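Local coordinates for sulfide-quinone reductase (Aquifex aeolicus, PDB 3HYW), which oxidises hydrogen sulfide with a quinone as electron acceptor, using bound FAD, and builds up polysulfur that is finally released, typically as cyclooctasulfur, at residues F39-A44 against F385-L390; F45-A49 against I123-A129; P159-F163 against F247-M251. One frame throughout, in Å; residues are numbered along the deposited sequence.

Contact 1. Residues F39-A44 against F385-L390; sequences FGFTPA and FEKYFL. With FAD (flavin-adenine dinucleotide), chain G.
Phe39, Phe41 and Phe389 form an aromatic cluster between residues 39-44, which lead into the FAD site, and helical residues 385-390. The Phe39 CZ corner reaches the rim of the Phe389 ring, near its plane, with CZ 3.5 Å from Phe389 CE1. Phe41 lies aslant to the same ring, the planes 38° apart, and its CE1 also comes to 3.6 Å from Phe389 CB. With CG anti to the backbone N (chi1 -172°), the Phe41 ring reaches the helix, lying against Phe385, Glu386 and Phe389, and its CZ meets Phe385 CD2 at 4.1 Å.

Aliphatic contacts fill in around the rings. Leu390 CD1 sits at the edge of Phe39, 3.8 Å from CE2, and also touches Phe41 CB, while the CG methylene of Glu386 lies 3.6 Å from Phe41 CE2.

Polar links are few. A water bonds to Glu386 OE1 at 3.1 Å and weakly to Pro43 O, and the same carboxylate oxygen is in a salt bridge with Arg53. On the cofactor side, Thr42 OG1 and FAD O4' share a hydrogen bond of 2.6 Å, and Pro43 packs on the flavin.

Phe385 touches the bound decylubiquinone, so the contact borders both the FAD and the quinone sites. Phe39 and Phe389 both rest on Val12 of helix 12-24, helix 314-332 touches Phe385 and Phe389, and strand 38-40 pairs with strand 59-61.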
# COMPACT_ATOMS: atom_id res chain seq x y z
N PHE A 39 -28.31 -30.10 -12.06
CA PHE A 39 -27.83 -28.75 -11.81
C PHE A 39 -26.61 -28.84 -10.89
O PHE A 39 -26.68 -29.47 -9.83
CB PHE A 39 -28.91 -27.87 -11.14
CG PHE A 39 -28.35 -26.60 -10.52
CD1 PHE A 39 -28.18 -25.45 -11.29
CD2 PHE A 39 -27.96 -26.57 -9.18
CE1 PHE A 39 -27.66 -24.29 -10.73
CE2 PHE A 39 -27.42 -25.41 -8.61
CZ PHE A 39 -27.27 -24.27 -9.38
N GLY A 40 -25.51 -28.23 -11.29
CA GLY A 40 -24.31 -28.21 -10.45
C GLY A 40 -24.14 -26.84 -9.81
O GLY A 40 -24.15 -25.83 -10.50
N PHE A 41 -23.99 -26.81 -8.49
CA PHE A 41 -23.75 -25.54 -7.80
C PHE A 41 -22.29 -25.14 -7.97
O PHE A 41 -21.41 -25.50 -7.16
CB PHE A 41 -24.16 -25.59 -6.33
CG PHE A 41 -24.09 -24.24 -5.64
CD1 PHE A 41 -24.99 -23.23 -5.97
CD2 PHE A 41 -23.12 -23.98 -4.69
CE1 PHE A 41 -24.93 -21.99 -5.35
CE2 PHE A 41 -23.04 -22.74 -4.06
CZ PHE A 41 -23.96 -21.75 -4.39
N THR A 42 -22.05 -24.39 -9.04
CA THR A 42 -20.71 -23.98 -9.47
C THR A 42 -19.84 -23.35 -8.35
O THR A 42 -18.66 -23.68 -8.24
CB THR A 42 -20.77 -23.06 -10.72
OG1 THR A 42 -21.77 -23.54 -11.64
CG2 THR A 42 -19.46 -23.08 -11.43
N PRO A 43 -20.41 -22.42 -7.55
CA PRO A 43 -19.61 -21.83 -6.46
C PRO A 43 -19.04 -22.80 -5.41
O PRO A 43 -18.19 -22.38 -4.61
CB PRO A 43 -20.59 -20.86 -5.80
CG PRO A 43 -21.52 -20.49 -6.88
CD PRO A 43 -21.74 -21.79 -7.61
N ALA A 44 -19.49 -24.05 -5.39
CA ALA A 44 -18.94 -25.05 -4.48
C ALA A 44 -17.94 -25.98 -5.18
O ALA A 44 -17.44 -26.92 -4.57
CB ALA A 44 -20.06 -25.87 -3.80
N PHE A 385 -25.30 -19.58 1.98
CA PHE A 385 -25.83 -19.28 0.66
C PHE A 385 -25.91 -20.52 -0.25
O PHE A 385 -26.87 -20.69 -1.01
CB PHE A 385 -25.06 -18.16 -0.05
CG PHE A 385 -25.65 -17.80 -1.37
CD1 PHE A 385 -26.86 -17.09 -1.44
CD2 PHE A 385 -25.06 -18.21 -2.56
CE1 PHE A 385 -27.43 -16.79 -2.66
CE2 PHE A 385 -25.62 -17.90 -3.79
CZ PHE A 385 -26.81 -17.19 -3.83
N GLU A 386 -24.89 -21.37 -0.18
CA GLU A 386 -24.86 -22.65 -0.88
C GLU A 386 -26.11 -23.49 -0.55
O GLU A 386 -26.82 -23.91 -1.45
CB GLU A 386 -23.58 -23.41 -0.50
CG GLU A 386 -23.43 -24.77 -1.13
CD GLU A 386 -22.22 -25.51 -0.60
OE1 GLU A 386 -21.13 -24.90 -0.52
OE2 GLU A 386 -22.37 -26.70 -0.25
N LYS A 387 -26.39 -23.67 0.74
CA LYS A 387 -27.57 -24.43 1.18
C LYS A 387 -28.86 -23.78 0.68
O LYS A 387 -29.76 -24.46 0.19
CB LYS A 387 -27.59 -24.56 2.72
CG LYS A 387 -26.32 -25.17 3.32
CD LYS A 387 -26.11 -26.59 2.81
CE LYS A 387 -24.77 -27.17 3.25
NZ LYS A 387 -24.60 -28.56 2.72
N TYR A 388 -28.92 -22.45 0.79
CA TYR A 388 -30.07 -21.66 0.34
C TYR A 388 -30.33 -21.75 -1.16
O TYR A 388 -31.47 -21.96 -1.57
CB TYR A 388 -29.92 -20.19 0.78
CG TYR A 388 -30.97 -19.24 0.23
CD1 TYR A 388 -32.32 -19.39 0.56
CD2 TYR A 388 -30.61 -18.19 -0.62
CE1 TYR A 388 -33.29 -18.51 0.05
CE2 TYR A 388 -31.57 -17.30 -1.13
CZ TYR A 388 -32.90 -17.48 -0.79
OH TYR A 388 -33.87 -16.61 -1.28
N PHE A 389 -29.29 -21.61 -1.98
CA PHE A 389 -29.48 -21.69 -3.43
C PHE A 389 -29.94 -23.07 -3.88
O PHE A 389 -30.85 -23.18 -4.71
CB PHE A 389 -28.24 -21.25 -4.22
CG PHE A 389 -28.56 -20.85 -5.64
CD1 PHE A 389 -28.51 -21.79 -6.67
CD2 PHE A 389 -28.96 -19.55 -5.93
CE1 PHE A 389 -28.82 -21.42 -7.98
CE2 PHE A 389 -29.28 -19.18 -7.24
CZ PHE A 389 -29.21 -20.12 -8.27
N LEU A 390 -29.31 -24.12 -3.36
CA LEU A 390 -29.71 -25.50 -3.70
C LEU A 390 -31.15 -25.76 -3.31
O LEU A 390 -31.89 -26.44 -4.05
CB LEU A 390 -28.80 -26.54 -3.02
CG LEU A 390 -27.56 -27.14 -3.71
CD1 LEU A 390 -27.55 -27.05 -5.24
CD2 LEU A 390 -26.25 -26.66 -3.12
PA FAD G . -23.59 -22.94 -15.90
O1A FAD G . -24.19 -22.75 -14.53
O2A FAD G . -22.22 -23.54 -16.03
O5B FAD G . -24.65 -23.82 -16.72
C5B FAD G . -24.54 -24.09 -18.11
C4B FAD G . -25.43 -25.30 -18.38
O4B FAD G . -25.58 -25.49 -19.79
C3B FAD G . -24.80 -26.58 -17.85
O3B FAD G . -25.83 -27.38 -17.26
C2B FAD G . -24.24 -27.25 -19.09
O2B FAD G . -24.17 -28.66 -18.95
C1B FAD G . -25.26 -26.84 -20.14
N9A FAD G . -24.78 -26.88 -21.55
C8A FAD G . -23.56 -26.51 -22.01
N7A FAD G . -23.54 -26.68 -23.36
C5A FAD G . -24.75 -27.17 -23.73
C6A FAD G . -25.31 -27.54 -24.95
N6A FAD G . -24.59 -27.44 -26.09
N1A FAD G . -26.59 -28.00 -24.98
C2A FAD G . -27.32 -28.11 -23.86
N3A FAD G . -26.80 -27.76 -22.67
C4A FAD G . -25.52 -27.28 -22.58
N1 FAD G . -20.19 -16.78 -9.21
C2 FAD G . -20.51 -16.21 -8.02
O2 FAD G . -21.34 -15.28 -7.98
N3 FAD G . -19.96 -16.64 -6.86
C4 FAD G . -19.07 -17.65 -6.87
O4 FAD G . -18.50 -18.09 -5.71
C4X FAD G . -18.73 -18.25 -8.07
N5 FAD G . -17.83 -19.27 -8.08
C5X FAD G . -17.49 -19.87 -9.23
C6 FAD G . -16.57 -20.93 -9.21
C7 FAD G . -16.19 -21.56 -10.39
C7M FAD G . -15.19 -22.69 -10.31
C8 FAD G . -16.74 -21.13 -11.60
C8M FAD G . -16.37 -21.77 -12.92
C9 FAD G . -17.65 -20.07 -11.62
C9A FAD G . -18.05 -19.43 -10.43
N10 FAD G . -18.96 -18.41 -10.44
C10 FAD G . -19.30 -17.81 -9.27
C1' FAD G . -19.50 -17.90 -11.72
C2' FAD G . -20.91 -18.24 -12.16
O2' FAD G . -21.84 -17.98 -11.09
C3' FAD G . -20.94 -19.69 -12.65
O3' FAD G . -20.00 -19.84 -13.74
C4' FAD G . -22.34 -20.08 -13.11
O4' FAD G . -22.40 -21.51 -13.16
C5' FAD G . -22.66 -19.50 -14.48
O5' FAD G . -24.00 -19.80 -14.84
P FAD G . -24.41 -20.21 -16.35
O1P FAD G . -25.88 -20.52 -16.34
O2P FAD G . -23.89 -19.18 -17.33
O3P FAD G . -23.56 -21.54 -16.67
O HOH W 1 -20.16 -22.37 -2.01

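Contact 2. Residues F45-A49 against I123-A129; sequences FPHLA and ICTAEHA. With FAD (flavin-adenine dinucleotide), chain G; H2S (hydrosulfuric acid), chain J.
Ala49 and Ala129 bring two helices so close that their CA atoms are 4.4 Å apart, and Ala49 CA makes a CA-H...O contact of 3.3 Å with Ala129 O. This close alanine-to-alanine helix contact joins helix 45-50 to the start of helix 126-141 beside the flavin, in the FAD-binding part of a fold like that of the flavoprotein disulfide reductases. Small side chains permit it: the two CB atoms are 3.9 Å apart, and Ala49 CB also meets Ile123 CG2 at 3.5 Å.

Phe45 fills the other end. Its CG stands anti to the carbonyl carbon (chi1 -70°), which lays the ring against the turn entering helix 126-141: Ala126 N lies over one face, toward the rim, 3.4 Å from CE2, and Cys124 O meets the ring edge in plane. An alanine in place of Phe45 would probably open a gap against Ala126 and leave the 124-126 turn, next to the flavin methyls, less firmly backed.

Leu48 CD2 packs on Ala126, whose helix is N-capped by Thr125: OG1 accepts from His128 N in a nearly straight bond (165°). Cys124 lines the hydrosulfuric acid pocket, and Ile123 O lies 3.3 Å from the flavin methyl C7M.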
# COMPACT_ATOMS: atom_id res chain seq x y z
N PHE A 45 -17.66 -25.71 -6.45
CA PHE A 45 -16.69 -26.52 -7.20
C PHE A 45 -15.25 -26.42 -6.66
O PHE A 45 -14.54 -27.44 -6.63
CB PHE A 45 -16.73 -26.22 -8.72
CG PHE A 45 -17.99 -26.71 -9.42
CD1 PHE A 45 -18.98 -27.42 -8.74
CD2 PHE A 45 -18.16 -26.49 -10.78
CE1 PHE A 45 -20.13 -27.86 -9.39
CE2 PHE A 45 -19.29 -26.94 -11.46
CZ PHE A 45 -20.28 -27.62 -10.76
N PRO A 46 -14.80 -25.22 -6.24
CA PRO A 46 -13.49 -25.17 -5.57
C PRO A 46 -13.42 -26.04 -4.31
O PRO A 46 -12.39 -26.65 -4.03
CB PRO A 46 -13.32 -23.68 -5.22
CG PRO A 46 -14.21 -22.95 -6.20
CD PRO A 46 -15.39 -23.86 -6.38
N HIS A 47 -14.52 -26.09 -3.56
CA HIS A 47 -14.62 -26.92 -2.37
C HIS A 47 -14.66 -28.40 -2.76
O HIS A 47 -14.08 -29.23 -2.07
CB HIS A 47 -15.87 -26.56 -1.57
CG HIS A 47 -16.02 -25.09 -1.31
ND1 HIS A 47 -16.32 -24.19 -2.30
CD2 HIS A 47 -15.91 -24.38 -0.16
CE1 HIS A 47 -16.39 -22.97 -1.78
NE2 HIS A 47 -16.14 -23.06 -0.49
N LEU A 48 -15.35 -28.73 -3.86
CA LEU A 48 -15.34 -30.10 -4.38
C LEU A 48 -13.92 -30.53 -4.75
O LEU A 48 -13.50 -31.64 -4.45
CB LEU A 48 -16.27 -30.24 -5.59
CG LEU A 48 -16.47 -31.66 -6.18
CD1 LEU A 48 -17.27 -32.57 -5.22
CD2 LEU A 48 -17.16 -31.61 -7.53
N ALA A 49 -13.18 -29.62 -5.38
CA ALA A 49 -11.78 -29.87 -5.74
C ALA A 49 -10.90 -30.08 -4.52
O ALA A 49 -9.91 -30.82 -4.57
CB ALA A 49 -11.25 -28.73 -6.59
N ILE A 123 -10.98 -26.34 -12.15
CA ILE A 123 -12.05 -26.54 -11.19
C ILE A 123 -13.39 -25.97 -11.70
O ILE A 123 -14.32 -25.77 -10.92
CB ILE A 123 -11.68 -25.94 -9.80
CG1 ILE A 123 -11.54 -24.41 -9.88
CG2 ILE A 123 -10.39 -26.57 -9.26
CD1 ILE A 123 -11.13 -23.74 -8.57
N CYS A 124 -13.47 -25.75 -13.01
CA CYS A 124 -14.60 -25.04 -13.62
C CYS A 124 -15.83 -25.91 -13.85
O CYS A 124 -16.94 -25.40 -14.01
CB CYS A 124 -14.18 -24.39 -14.94
SG CYS A 124 -13.07 -23.02 -14.75
N THR A 125 -15.63 -27.22 -13.92
CA THR A 125 -16.74 -28.17 -13.92
C THR A 125 -16.57 -29.13 -12.75
O THR A 125 -15.47 -29.28 -12.23
CB THR A 125 -16.87 -28.97 -15.24
OG1 THR A 125 -15.75 -29.83 -15.40
CG2 THR A 125 -16.98 -28.03 -16.45
N ALA A 126 -17.66 -29.79 -12.35
CA ALA A 126 -17.62 -30.79 -11.30
C ALA A 126 -16.63 -31.90 -11.67
O ALA A 126 -15.86 -32.36 -10.83
CB ALA A 126 -19.00 -31.37 -11.06
N GLU A 127 -16.69 -32.31 -12.93
CA GLU A 127 -15.88 -33.40 -13.47
C GLU A 127 -14.38 -33.07 -13.42
O GLU A 127 -13.58 -33.91 -13.01
CB GLU A 127 -16.32 -33.70 -14.91
CG GLU A 127 -17.71 -34.35 -15.01
CD GLU A 127 -18.87 -33.36 -15.02
OE1 GLU A 127 -18.64 -32.13 -15.10
OE2 GLU A 127 -20.04 -33.83 -14.96
N HIS A 128 -14.02 -31.86 -13.82
CA HIS A 128 -12.63 -31.39 -13.71
C HIS A 128 -12.19 -31.22 -12.24
O HIS A 128 -11.06 -31.57 -11.89
CB HIS A 128 -12.45 -30.05 -14.43
CG HIS A 128 -12.40 -30.16 -15.93
ND1 HIS A 128 -13.30 -29.52 -16.75
CD2 HIS A 128 -11.54 -30.81 -16.75
CE1 HIS A 128 -13.01 -29.78 -18.01
NE2 HIS A 128 -11.95 -30.56 -18.04
N ALA A 129 -13.06 -30.66 -11.40
CA ALA A 129 -12.75 -30.47 -9.98
C ALA A 129 -12.43 -31.79 -9.26
O ALA A 129 -11.56 -31.84 -8.41
CB ALA A 129 -13.88 -29.71 -9.27
PA FAD G . -23.59 -22.94 -15.90
O1A FAD G . -24.19 -22.75 -14.53
O2A FAD G . -22.22 -23.54 -16.03
O5B FAD G . -24.65 -23.82 -16.72
C5B FAD G . -24.54 -24.09 -18.11
C4B FAD G . -25.43 -25.30 -18.38
O4B FAD G . -25.58 -25.49 -19.79
C3B FAD G . -24.80 -26.58 -17.85
O3B FAD G . -25.83 -27.38 -17.26
C2B FAD G . -24.24 -27.25 -19.09
O2B FAD G . -24.17 -28.66 -18.95
C1B FAD G . -25.26 -26.84 -20.14
N9A FAD G . -24.78 -26.88 -21.55
C8A FAD G . -23.56 -26.51 -22.01
N7A FAD G . -23.54 -26.68 -23.36
C5A FAD G . -24.75 -27.17 -23.73
C6A FAD G . -25.31 -27.54 -24.95
N6A FAD G . -24.59 -27.44 -26.09
N1A FAD G . -26.59 -28.00 -24.98
C2A FAD G . -27.32 -28.11 -23.86
N3A FAD G . -26.80 -27.76 -22.67
C4A FAD G . -25.52 -27.28 -22.58
N1 FAD G . -20.19 -16.78 -9.21
C2 FAD G . -20.51 -16.21 -8.02
O2 FAD G . -21.34 -15.28 -7.98
N3 FAD G . -19.96 -16.64 -6.86
C4 FAD G . -19.07 -17.65 -6.87
O4 FAD G . -18.50 -18.09 -5.71
C4X FAD G . -18.73 -18.25 -8.07
N5 FAD G . -17.83 -19.27 -8.08
C5X FAD G . -17.49 -19.87 -9.23
C6 FAD G . -16.57 -20.93 -9.21
C7 FAD G . -16.19 -21.56 -10.39
C7M FAD G . -15.19 -22.69 -10.31
C8 FAD G . -16.74 -21.13 -11.60
C8M FAD G . -16.37 -21.77 -12.92
C9 FAD G . -17.65 -20.07 -11.62
C9A FAD G . -18.05 -19.43 -10.43
N10 FAD G . -18.96 -18.41 -10.44
C10 FAD G . -19.30 -17.81 -9.27
C1' FAD G . -19.50 -17.90 -11.72
C2' FAD G . -20.91 -18.24 -12.16
O2' FAD G . -21.84 -17.98 -11.09
C3' FAD G . -20.94 -19.69 -12.65
O3' FAD G . -20.00 -19.84 -13.74
C4' FAD G . -22.34 -20.08 -13.11
O4' FAD G . -22.40 -21.51 -13.16
C5' FAD G . -22.66 -19.50 -14.48
O5' FAD G . -24.00 -19.80 -14.84
P FAD G . -24.41 -20.21 -16.35
O1P FAD G . -25.88 -20.52 -16.34
O2P FAD G . -23.89 -19.18 -17.33
O3P FAD G . -23.56 -21.54 -16.67
S H2S J . -15.03 -21.47 -13.77

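Contact 3. Residues P159-F163 against F247-M251; sequences PAYEF and FTMFM. With FAD (flavin-adenine dinucleotide), chain G.
Helix 158-173 packs here on strand 247-255 of a mixed sheet, in a wholly apolar contact beside the benzenoid end of the flavin. The short segments run nearly antiparallel, at 159°, with their axes 9.0 Å apart, and alternate strand residues Phe247, Met249 and Met251 direct their side chains to the helix.

In Met249, CG anti to the backbone N (chi1 -162°) comes over one face of the Phe163 ring in a CH-pi contact, 4.0 Å from the centroid. SD stands farther out above the Phe163 ring, 5.1 Å from its centroid, as a Met-aromatic contact, and bends at the next two torsions turn CE back to Ala160, 4.1 Å from its CA.

Phe247 and Phe163 point at each other from opposite directions and meet rim to rim, CE1 to CE1 at 3.7 Å. Toward the cofactor, Met251 CG lies 3.8 Å from Ala160 CB, and its CE meets Pro159 CB. Leu136 of helix 126-141 touches both phenylalanines.

Pro159 CG is 3.4 Å from FAD C6, and Met251 touches the bound hydrosulfuric acid. The arrangement is that of a helix laid on a Rossmann-like sheet, with its N-terminal end set at the flavin, where octathiocane also binds.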
# COMPACT_ATOMS: atom_id res chain seq x y z
N PRO A 159 -12.36 -17.74 -8.46
CA PRO A 159 -12.10 -19.14 -8.08
C PRO A 159 -10.63 -19.52 -7.94
O PRO A 159 -10.31 -20.40 -7.14
CB PRO A 159 -12.74 -19.93 -9.22
CG PRO A 159 -13.79 -19.01 -9.76
CD PRO A 159 -13.18 -17.65 -9.68
N ALA A 160 -9.75 -18.88 -8.71
CA ALA A 160 -8.31 -19.09 -8.60
C ALA A 160 -7.78 -18.58 -7.26
O ALA A 160 -6.99 -19.26 -6.61
CB ALA A 160 -7.56 -18.43 -9.75
N TYR A 161 -8.23 -17.39 -6.85
CA TYR A 161 -7.90 -16.84 -5.53
C TYR A 161 -8.43 -17.72 -4.40
O TYR A 161 -7.71 -17.98 -3.43
CB TYR A 161 -8.47 -15.43 -5.40
CG TYR A 161 -7.72 -14.42 -6.22
CD1 TYR A 161 -6.55 -13.85 -5.73
CD2 TYR A 161 -8.17 -14.05 -7.48
CE1 TYR A 161 -5.85 -12.93 -6.49
CE2 TYR A 161 -7.47 -13.12 -8.24
CZ TYR A 161 -6.31 -12.57 -7.73
OH TYR A 161 -5.61 -11.65 -8.46
N GLU A 162 -9.68 -18.17 -4.54
CA GLU A 162 -10.29 -19.07 -3.56
C GLU A 162 -9.48 -20.34 -3.40
O GLU A 162 -9.14 -20.72 -2.28
CB GLU A 162 -11.71 -19.46 -3.96
CG GLU A 162 -12.78 -18.44 -3.69
CD GLU A 162 -14.16 -19.01 -3.93
OE1 GLU A 162 -14.42 -19.47 -5.06
OE2 GLU A 162 -14.98 -19.02 -2.98
N PHE A 163 -9.19 -20.99 -4.52
CA PHE A 163 -8.48 -22.27 -4.52
C PHE A 163 -7.08 -22.15 -3.92
O PHE A 163 -6.64 -23.02 -3.16
CB PHE A 163 -8.41 -22.86 -5.94
CG PHE A 163 -7.79 -24.23 -6.00
CD1 PHE A 163 -6.43 -24.40 -6.28
CD2 PHE A 163 -8.56 -25.37 -5.76
CE1 PHE A 163 -5.85 -25.67 -6.32
CE2 PHE A 163 -7.99 -26.65 -5.80
CZ PHE A 163 -6.64 -26.80 -6.09
N PHE A 247 2.62 -29.14 -8.79
CA PHE A 247 1.17 -29.10 -8.95
C PHE A 247 0.75 -27.73 -9.43
O PHE A 247 1.21 -26.71 -8.91
CB PHE A 247 0.46 -29.45 -7.63
CG PHE A 247 -1.03 -29.21 -7.66
CD1 PHE A 247 -1.55 -27.95 -7.38
CD2 PHE A 247 -1.90 -30.25 -7.98
CE1 PHE A 247 -2.94 -27.72 -7.43
CE2 PHE A 247 -3.29 -30.03 -8.02
CZ PHE A 247 -3.80 -28.76 -7.75
N THR A 248 -0.13 -27.69 -10.43
CA THR A 248 -0.72 -26.44 -10.89
C THR A 248 -2.25 -26.51 -10.99
O THR A 248 -2.83 -27.58 -11.16
CB THR A 248 -0.16 -25.99 -12.28
OG1 THR A 248 -0.54 -26.93 -13.28
CG2 THR A 248 1.36 -25.87 -12.25
N MET A 249 -2.87 -25.34 -10.88
CA MET A 249 -4.29 -25.19 -11.15
C MET A 249 -4.46 -23.86 -11.86
O MET A 249 -4.25 -22.80 -11.26
CB MET A 249 -5.10 -25.22 -9.84
CG MET A 249 -6.60 -25.50 -10.00
SD MET A 249 -7.53 -24.29 -10.96
CE MET A 249 -7.56 -22.87 -9.87
N PHE A 250 -4.83 -23.92 -13.13
CA PHE A 250 -5.07 -22.71 -13.90
C PHE A 250 -6.50 -22.60 -14.39
O PHE A 250 -7.14 -23.60 -14.72
CB PHE A 250 -4.05 -22.56 -15.04
CG PHE A 250 -2.76 -21.95 -14.59
CD1 PHE A 250 -2.56 -20.58 -14.69
CD2 PHE A 250 -1.77 -22.74 -14.01
CE1 PHE A 250 -1.38 -20.01 -14.23
CE2 PHE A 250 -0.59 -22.18 -13.57
CZ PHE A 250 -0.39 -20.81 -13.68
N MET A 251 -7.00 -21.37 -14.40
CA MET A 251 -8.28 -21.06 -15.02
C MET A 251 -8.10 -21.07 -16.54
O MET A 251 -7.09 -20.56 -17.05
CB MET A 251 -8.78 -19.68 -14.59
CG MET A 251 -8.93 -19.51 -13.08
SD MET A 251 -10.04 -20.70 -12.30
CE MET A 251 -11.59 -20.33 -13.14
PA FAD G . -23.59 -22.94 -15.90
O1A FAD G . -24.19 -22.75 -14.53
O2A FAD G . -22.22 -23.54 -16.03
O5B FAD G . -24.65 -23.82 -16.72
C5B FAD G . -24.54 -24.09 -18.11
C4B FAD G . -25.43 -25.30 -18.38
O4B FAD G . -25.58 -25.49 -19.79
C3B FAD G . -24.80 -26.58 -17.85
O3B FAD G . -25.83 -27.38 -17.26
C2B FAD G . -24.24 -27.25 -19.09
O2B FAD G . -24.17 -28.66 -18.95
C1B FAD G . -25.26 -26.84 -20.14
N9A FAD G . -24.78 -26.88 -21.55
C8A FAD G . -23.56 -26.51 -22.01
N7A FAD G . -23.54 -26.68 -23.36
C5A FAD G . -24.75 -27.17 -23.73
C6A FAD G . -25.31 -27.54 -24.95
N6A FAD G . -24.59 -27.44 -26.09
N1A FAD G . -26.59 -28.00 -24.98
C2A FAD G . -27.32 -28.11 -23.86
N3A FAD G . -26.80 -27.76 -22.67
C4A FAD G . -25.52 -27.28 -22.58
N1 FAD G . -20.19 -16.78 -9.21
C2 FAD G . -20.51 -16.21 -8.02
O2 FAD G . -21.34 -15.28 -7.98
N3 FAD G . -19.96 -16.64 -6.86
C4 FAD G . -19.07 -17.65 -6.87
O4 FAD G . -18.50 -18.09 -5.71
C4X FAD G . -18.73 -18.25 -8.07
N5 FAD G . -17.83 -19.27 -8.08
C5X FAD G . -17.49 -19.87 -9.23
C6 FAD G . -16.57 -20.93 -9.21
C7 FAD G . -16.19 -21.56 -10.39
C7M FAD G . -15.19 -22.69 -10.31
C8 FAD G . -16.74 -21.13 -11.60
C8M FAD G . -16.37 -21.77 -12.92
C9 FAD G . -17.65 -20.07 -11.62
C9A FAD G . -18.05 -19.43 -10.43
N10 FAD G . -18.96 -18.41 -10.44
C10 FAD G . -19.30 -17.81 -9.27
C1' FAD G . -19.50 -17.90 -11.72
C2' FAD G . -20.91 -18.24 -12.16
O2' FAD G . -21.84 -17.98 -11.09
C3' FAD G . -20.94 -19.69 -12.65
O3' FAD G . -20.00 -19.84 -13.74
C4' FAD G . -22.34 -20.08 -13.11
O4' FAD G . -22.40 -21.51 -13.16
C5' FAD G . -22.66 -19.50 -14.48
O5' FAD G . -24.00 -19.80 -14.84
P FAD G . -24.41 -20.21 -16.35
O1P FAD G . -25.88 -20.52 -16.34
O2P FAD G . -23.89 -19.18 -17.33
O3P FAD G . -23.56 -21.54 -16.67

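How the contacts relate
Following the chain from the N terminus, strand 38-40 and helix 45-50 come in succession and supply the first segments of contacts 1 and 2, which touch where Phe45 packs on Gly40. Contact 2 closes first, when the chain reaches residues 123-129; contact 3 then opens at 159-163 and closes at 247-251, in series with it. Contact 1 closes last, at helix 376-395, so both others nest inside its long loop. Contacts 2 and 3 touch directly, through Ile123 CD1 and Phe163 CB, 3.9 Å apart, whereas contacts 1 and 3 do not meet. All three reach FAD, tying the mixed sheet and its helix to the quinone-side helix around the flavin.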